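Long-range contact in putative hyaluronoglucosaminidase (Clostridium perfringens, PDB 6PWI), which probably hydrolyses N-acetylhexosaminide linkages as a secreted family 84 glycoside hydrolase, this chain holding its catalytic barrel: residues Lys224-Tyr229 with Lys281-Leu285. Residues are numbered along the deposited sequence; the frame is centred on the assembly and turned at random.
Sequences KWREPY and KFEQL
Pro228, in an irregular loop, and Lys281, on a helix, bring the two backbones together, their CA atoms 6.1 Å apart, and every hydrogen bond across the gap uses a side chain of the helix. Lys281 and Gln284, one turn apart, both send CG anti to the backbone N (chi1 -175° and -169°), but only the lysine chain then bends. The bend brings Lys281 NZ between two loop carbonyls, at 2.6 Å from Trp225 O and 2.8 Å from Glu227 O. It stands above both carbonyl planes instead of on a lone pair, and Tyr220 O is a third acceptor, so three backbone oxygens grip NZ of this buried lysine, which would suit a charged amine. Gln284 stays extended beyond CG and bonds the backbone of Tyr229 at both its N-H and its carbonyl: Gln284 OE1 accepts from Tyr229 N at 2.9 Å through an in-plane lone pair (N-H...O 155°), while Gln284 NE2 donates to Tyr229 O at 3.1 Å. Because a donor and an acceptor face its two ends, the amide's orientation is probably settled. The Tyr229 ring crosses the Lys281 chain at about a right angle, Tyr229 CD2 lying 3.7 Å from Lys281 CE, and the ring edge meets Leu285, whose CD2 is 4.0 Å from Tyr229 CE2. Tyr229 OH is held by Asp218 and Trp253 NE1. The Trp225 side chain lies about 9 Å from that of Asp299, the predicted proton donor. Within the beta/alpha barrel of the family 84 catalytic domain, the contact ties the loop after strand 210-213 to helix 268-286, with Trp253 of strand 250-255 touching both Lys281 and Leu285, and helix 231-247 adjoining through Leu234 and Ile237.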
ATOM      1  N   LYS A 224     -27.846   6.322  -5.032  1.00 43.31           N
ATOM      2  CA  LYS A 224     -28.327   7.654  -4.713  1.00 42.52           C
ATOM      3  C   LYS A 224     -27.304   8.685  -5.185  1.00 39.97           C
ATOM      4  O   LYS A 224     -27.137   9.725  -4.555  1.00 39.04           O
ATOM      5  CB  LYS A 224     -28.587   7.807  -3.208  1.00 45.26           C
ATOM      6  CG  LYS A 224     -29.726   6.977  -2.624  1.00 46.62           C
ATOM      7  CD  LYS A 224     -30.275   7.584  -1.345  1.00 50.50           C
ATOM      8  CE  LYS A 224     -31.258   6.700  -0.605  1.00 53.35           C
ATOM      9  NZ  LYS A 224     -30.567   5.686   0.231  1.00 56.52           N
ATOM     10  N   TRP A 225     -26.636   8.396  -6.309  1.00 39.40           N
ATOM     11  CA  TRP A 225     -25.580   9.272  -6.794  1.00 39.92           C
ATOM     12  C   TRP A 225     -26.126  10.643  -7.186  1.00 39.91           C
ATOM     13  O   TRP A 225     -25.376  11.617  -7.196  1.00 39.19           O
ATOM     14  CB  TRP A 225     -24.770   8.632  -7.928  1.00 38.07           C
ATOM     15  CG  TRP A 225     -25.528   8.353  -9.189  1.00 36.69           C
ATOM     16  CD1 TRP A 225     -26.054   7.152  -9.571  1.00 37.16           C
ATOM     17  CD2 TRP A 225     -25.820   9.273 -10.259  1.00 35.62           C
ATOM     18  NE1 TRP A 225     -26.658   7.262 -10.796  1.00 36.83           N
ATOM     19  CE2 TRP A 225     -26.535   8.552 -11.242  1.00 36.06           C
ATOM     20  CE3 TRP A 225     -25.559  10.631 -10.485  1.00 34.88           C
ATOM     21  CZ2 TRP A 225     -26.985   9.143 -12.425  1.00 35.34           C
ATOM     22  CZ3 TRP A 225     -26.001  11.214 -11.655  1.00 34.44           C
ATOM     23  CH2 TRP A 225     -26.706  10.480 -12.611  1.00 34.32           C
ATOM     24  N   ARG A 226     -27.428  10.707  -7.495  1.00 41.44           N
ATOM     25  CA  ARG A 226     -28.056  11.945  -7.929  1.00 42.18           C
ATOM     26  C   ARG A 226     -28.151  12.925  -6.762  1.00 42.41           C
ATOM     27  O   ARG A 226     -27.942  14.123  -6.942  1.00 40.74           O
ATOM     28  CB  ARG A 226     -29.432  11.671  -8.539  1.00 41.51           C
ATOM     29  CG  ARG A 226     -29.371  11.236  -9.993  1.00 40.23           C
ATOM     30  CD  ARG A 226     -30.683  10.594 -10.384  1.00 42.25           C
ATOM     31  NE  ARG A 226     -30.611  10.134 -11.763  1.00 43.85           N
ATOM     32  CZ  ARG A 226     -30.593   8.859 -12.135  1.00 44.14           C
ATOM     33  NH1 ARG A 226     -30.668   7.903 -11.225  1.00 41.69           N
ATOM     34  NH2 ARG A 226     -30.514   8.544 -13.417  1.00 43.66           N
ATOM     35  N   GLU A 227     -28.441  12.388  -5.572  1.00 43.19           N
ATOM     36  CA  GLU A 227     -28.720  13.192  -4.394  1.00 46.13           C
ATOM     37  C   GLU A 227     -27.418  13.708  -3.784  1.00 42.72           C
ATOM     38  O   GLU A 227     -26.470  12.947  -3.608  1.00 45.25           O
ATOM     39  CB  GLU A 227     -29.517  12.362  -3.387  1.00 53.47           C
ATOM     40  CG  GLU A 227     -30.771  11.751  -3.997  1.00 64.26           C
ATOM     41  CD  GLU A 227     -31.558  10.809  -3.100  1.00 72.22           C
ATOM     42  OE1 GLU A 227     -31.256  10.745  -1.883  1.00 75.14           O
ATOM     43  OE2 GLU A 227     -32.477  10.140  -3.620  1.00 78.18           O
ATOM     44  N   PRO A 228     -27.321  15.011  -3.435  1.00 39.06           N
ATOM     45  CA  PRO A 228     -26.154  15.513  -2.712  1.00 37.25           C
ATOM     46  C   PRO A 228     -25.919  14.735  -1.416  1.00 36.38           C
ATOM     47  O   PRO A 228     -26.855  14.213  -0.817  1.00 35.92           O
ATOM     48  CB  PRO A 228     -26.517  16.978  -2.410  1.00 36.13           C
ATOM     49  CG  PRO A 228     -27.544  17.345  -3.463  1.00 35.71           C
ATOM     50  CD  PRO A 228     -28.305  16.066  -3.739  1.00 36.77           C
ATOM     51  N   TYR A 229     -24.649  14.642  -1.007  1.00 35.49           N
ATOM     52  CA  TYR A 229     -24.277  14.094   0.287  1.00 34.23           C
ATOM     53  C   TYR A 229     -24.924  14.947   1.377  1.00 34.58           C
ATOM     54  O   TYR A 229     -24.936  16.169   1.266  1.00 34.49           O
ATOM     55  CB  TYR A 229     -22.753  14.148   0.466  1.00 33.60           C
ATOM     56  CG  TYR A 229     -21.970  12.948  -0.013  1.00 31.10           C
ATOM     57  CD1 TYR A 229     -21.927  11.779   0.734  1.00 30.76           C
ATOM     58  CD2 TYR A 229     -21.244  12.989  -1.193  1.00 30.77           C
ATOM     59  CE1 TYR A 229     -21.204  10.672   0.314  1.00 30.32           C
ATOM     60  CE2 TYR A 229     -20.518  11.890  -1.630  1.00 30.96           C
ATOM     61  CZ  TYR A 229     -20.497  10.726  -0.876  1.00 30.67           C
ATOM     62  OH  TYR A 229     -19.797   9.632  -1.300  1.00 27.90           O
ATOM     63  N   LYS A 281     -23.129  16.798  -8.618  1.00 31.30           N
ATOM     64  CA  LYS A 281     -22.527  15.953  -7.602  1.00 31.12           C
ATOM     65  C   LYS A 281     -21.013  16.146  -7.592  1.00 31.96           C
ATOM     66  O   LYS A 281     -20.418  16.228  -6.520  1.00 32.90           O
ATOM     67  CB  LYS A 281     -22.896  14.482  -7.799  1.00 29.15           C
ATOM     68  CG  LYS A 281     -22.407  13.553  -6.699  1.00 28.57           C
ATOM     69  CD  LYS A 281     -22.712  14.050  -5.302  1.00 27.68           C
ATOM     70  CE  LYS A 281     -23.119  12.937  -4.363  1.00 27.75           C
ATOM     71  NZ  LYS A 281     -24.173  12.082  -4.962  1.00 27.60           N
ATOM     72  N   PHE A 282     -20.405  16.228  -8.784  1.00 31.64           N
ATOM     73  CA  PHE A 282     -18.965  16.417  -8.882  1.00 31.42           C
ATOM     74  C   PHE A 282     -18.594  17.770  -8.289  1.00 32.00           C
ATOM     75  O   PHE A 282     -17.577  17.884  -7.606  1.00 33.51           O
ATOM     76  CB  PHE A 282     -18.470  16.252 -10.323  1.00 32.22           C
ATOM     77  CG  PHE A 282     -18.206  14.837 -10.784  1.00 33.62           C
ATOM     78  CD1 PHE A 282     -18.555  13.740 -10.007  1.00 34.69           C
ATOM     79  CD2 PHE A 282     -17.628  14.594 -12.021  1.00 33.93           C
ATOM     80  CE1 PHE A 282     -18.308  12.448 -10.446  1.00 34.67           C
ATOM     81  CE2 PHE A 282     -17.384  13.300 -12.460  1.00 33.84           C
ATOM     82  CZ  PHE A 282     -17.727  12.228 -11.673  1.00 33.15           C
ATOM     83  N   GLU A 283     -19.440  18.780  -8.546  1.00 32.77           N
ATOM     84  CA  GLU A 283     -19.239  20.127  -8.030  1.00 32.40           C
ATOM     85  C   GLU A 283     -19.256  20.110  -6.503  1.00 31.96           C
ATOM     86  O   GLU A 283     -18.464  20.813  -5.875  1.00 33.23           O
ATOM     87  CB  GLU A 283     -20.287  21.104  -8.572  1.00 34.09           C
ATOM     88  CG  GLU A 283     -20.146  21.425 -10.051  1.00 35.49           C
ATOM     89  CD  GLU A 283     -18.943  22.275 -10.427  1.00 38.51           C
ATOM     90  OE1 GLU A 283     -18.150  22.623  -9.518  1.00 39.79           O
ATOM     91  OE2 GLU A 283     -18.801  22.593 -11.628  1.00 39.20           O
ATOM     92  N   GLN A 284     -20.152  19.298  -5.917  1.00 30.31           N
ATOM     93  CA  GLN A 284     -20.264  19.202  -4.467  1.00 29.97           C
ATOM     94  C   GLN A 284     -18.954  18.678  -3.879  1.00 29.67           C
ATOM     95  O   GLN A 284     -18.442  19.247  -2.914  1.00 31.16           O
ATOM     96  CB  GLN A 284     -21.475  18.367  -4.034  1.00 30.42           C
ATOM     97  CG  GLN A 284     -21.762  18.463  -2.537  1.00 32.95           C
ATOM     98  CD  GLN A 284     -22.676  17.399  -1.970  1.00 34.60           C
ATOM     99  OE1 GLN A 284     -22.804  16.294  -2.496  1.00 34.92           O
ATOM    100  NE2 GLN A 284     -23.312  17.722  -0.857  1.00 34.95           N
ATOM    101  N   LEU A 285     -18.406  17.607  -4.470  1.00 27.34           N
ATOM    102  CA  LEU A 285     -17.138  17.070  -4.000  1.00 26.21           C
ATOM    103  C   LEU A 285     -16.026  18.079  -4.269  1.00 27.43           C
ATOM    104  O   LEU A 285     -15.156  18.255  -3.418  1.00 28.15           O
ATOM    105  CB  LEU A 285     -16.841  15.720  -4.662  1.00 24.11           C
ATOM    106  CG  LEU A 285     -17.457  14.473  -4.017  1.00 22.48           C
ATOM    107  CD1 LEU A 285     -17.235  14.435  -2.515  1.00 21.25           C
ATOM    108  CD2 LEU A 285     -18.931  14.341  -4.344  1.00 21.73           C
TER